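Pab-dependent poly(a)-specific ribonuclease subunit PAN2 (Neurospora crassa, PDB 4CZX) probably serves as the catalytic subunit of the PAN2-PAN3 deadenylase, which shortens mRNA poly(A) tails, and is represented here by its N-terminal WD40 domain. Local coordinates at residues 249-252 and 258-261. Residues are numbered along the deposited sequence; the frame is centred on the assembly and turned at random.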
ATOM      1  N   VAL A 249      42.454  12.123   4.076  1.00 28.67           N
ATOM      2  CA  VAL A 249      43.339  12.511   5.153  1.00 26.49           C
ATOM      3  C   VAL A 249      42.537  12.911   6.391  1.00 27.21           C
ATOM      4  O   VAL A 249      41.466  13.525   6.301  1.00 26.55           O
ATOM      5  CB  VAL A 249      44.278  13.673   4.730  1.00 26.37           C
ATOM      6  CG1 VAL A 249      43.482  14.957   4.487  1.00 31.45           C
ATOM      7  CG2 VAL A 249      45.391  13.884   5.749  1.00 28.08           C
ATOM      8  N   ARG A 250      43.057  12.516   7.544  1.00 27.79           N
ATOM      9  CA  ARG A 250      42.528  12.958   8.825  1.00 28.36           C
ATOM     10  C   ARG A 250      43.686  13.310   9.732  1.00 27.86           C
ATOM     11  O   ARG A 250      44.695  12.604   9.751  1.00 32.54           O
ATOM     12  CB  ARG A 250      41.672  11.877   9.489  1.00 30.12           C
ATOM     13  CG  ARG A 250      40.325  11.629   8.828  1.00 29.86           C
ATOM     14  CD  ARG A 250      39.391  12.811   9.025  1.00 25.49           C
ATOM     15  NE  ARG A 250      38.056  12.570   8.465  1.00 27.46           N
ATOM     16  CZ  ARG A 250      37.641  13.026   7.289  1.00 29.97           C
ATOM     17  NH1 ARG A 250      38.459  13.723   6.499  1.00 27.35           N
ATOM     18  NH2 ARG A 250      36.409  12.767   6.890  1.00 25.59           N
ATOM     19  N   MET A 251      43.532  14.391  10.492  1.00 30.65           N
ATOM     20  CA  MET A 251      44.478  14.701  11.562  1.00 30.64           C
ATOM     21  C   MET A 251      44.280  13.697  12.683  1.00 36.46           C
ATOM     22  O   MET A 251      43.143  13.341  13.012  1.00 34.07           O
ATOM     23  CB  MET A 251      44.278  16.120  12.094  1.00 30.35           C
ATOM     24  CG  MET A 251      44.611  17.204  11.088  1.00 36.13           C
ATOM     25  SD  MET A 251      46.335  17.156  10.562  1.00 36.34           S
ATOM     26  CE  MET A 251      47.226  17.475  12.093  1.00 31.75           C
ATOM     27  N   HIS A 252      45.384  13.228  13.251  1.00 33.12           N
ATOM     28  CA  HIS A 252      45.339  12.328  14.389  1.00 37.99           C
ATOM     29  C   HIS A 252      44.930  13.136  15.618  1.00 31.71           C
ATOM     30  O   HIS A 252      45.562  14.145  15.926  1.00 39.59           O
ATOM     31  CB  HIS A 252      46.694  11.653  14.592  1.00 37.05           C
ATOM     32  CG  HIS A 252      46.627  10.394  15.394  1.00 46.45           C
ATOM     33  ND1 HIS A 252      46.338  10.384  16.743  1.00 46.74           N
ATOM     34  CD2 HIS A 252      46.814   9.100  15.039  1.00 49.62           C
ATOM     35  CE1 HIS A 252      46.341   9.138  17.182  1.00 50.31           C
ATOM     36  NE2 HIS A 252      46.630   8.340  16.168  1.00 50.57           N
ATOM     37  N   THR A 258      50.396  15.012  13.549  1.00 39.31           N
ATOM     38  CA  THR A 258      50.425  13.828  12.702  1.00 41.50           C
ATOM     39  C   THR A 258      49.163  13.737  11.843  1.00 35.73           C
ATOM     40  O   THR A 258      48.061  14.038  12.308  1.00 36.54           O
ATOM     41  CB  THR A 258      50.591  12.557  13.566  1.00 44.31           C
ATOM     42  OG1 THR A 258      51.879  12.580  14.195  1.00 46.50           O
ATOM     43  CG2 THR A 258      50.486  11.308  12.731  1.00 43.18           C
ATOM     44  N   ALA A 259      49.345  13.350  10.579  1.00 35.15           N
ATOM     45  CA  ALA A 259      48.240  13.121   9.661  1.00 36.32           C
ATOM     46  C   ALA A 259      48.142  11.643   9.299  1.00 34.18           C
ATOM     47  O   ALA A 259      49.146  10.925   9.267  1.00 38.04           O
ATOM     48  CB  ALA A 259      48.405  13.961   8.398  1.00 35.57           C
ATOM     49  N   ILE A 260      46.920  11.203   9.029  1.00 31.92           N
ATOM     50  CA  ILE A 260      46.655   9.844   8.598  1.00 31.22           C
ATOM     51  C   ILE A 260      46.205   9.898   7.147  1.00 30.11           C
ATOM     52  O   ILE A 260      45.156  10.441   6.858  1.00 31.81           O
ATOM     53  CB  ILE A 260      45.570   9.182   9.455  1.00 33.66           C
ATOM     54  CG1 ILE A 260      45.973   9.234  10.934  1.00 36.34           C
ATOM     55  CG2 ILE A 260      45.351   7.755   9.011  1.00 32.24           C
ATOM     56  CD1 ILE A 260      44.811   8.924  11.886  1.00 42.79           C
ATOM     57  N   VAL A 261      47.016   9.346   6.247  1.00 31.80           N
ATOM     58  CA  VAL A 261      46.808   9.512   4.809  1.00 30.11           C
ATOM     59  C   VAL A 261      46.481   8.194   4.123  1.00 27.19           C
ATOM     60  O   VAL A 261      47.153   7.184   4.355  1.00 34.91           O
ATOM     61  CB  VAL A 261      48.056  10.117   4.144  1.00 33.74           C
ATOM     62  CG1 VAL A 261      47.755  10.475   2.690  1.00 36.28           C
ATOM     63  CG2 VAL A 261      48.518  11.330   4.929  1.00 36.08           C
TER
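A beta hairpin in one blade of the WD40 propeller pairs Val249, Arg250 and Met251 with Val261, Ile260 and Ala259, strand 248-251 forming an edge of the blade's sheet. Arg250 and Ile260 are a hydrogen-bonded antiparallel pair: Arg250 N reaches Ile260 O at 3.0 Å, and Ile260 N gives Arg250 O a shorter bond of 2.7 Å. Toward the turn, His252 N points almost straight at Thr258 O (3.0 Å, 176° at the hydrogen).

Apolar side chains suit the buried face of Val249, Met251, Ala259 and Val261, from which Val249 and Met251 pack on strand 204-210 of the preceding blade. There Val249 CG2, anti to its own N, lies 4.0 Å from Ala259 CB. Met251, bent at chi2 and chi3 (-61° and -63°), curls back to lay CE 3.5 Å from Thr258 O.

On the other face, Ile260 packs against Phe293 and Val295 of the next blade. Arg250, long and rich in donors, turns away to salt-bridge Asp294 through NE and Asp197 through NH1, linking the blades on both sides; NH1 also bonds to Val249 O. Nearer the turn, where Arg254 N bonds to His252 ND1 and helps fix the ring, His252 CD2 rests obliquely 3.7 Å from Ile260 CD1.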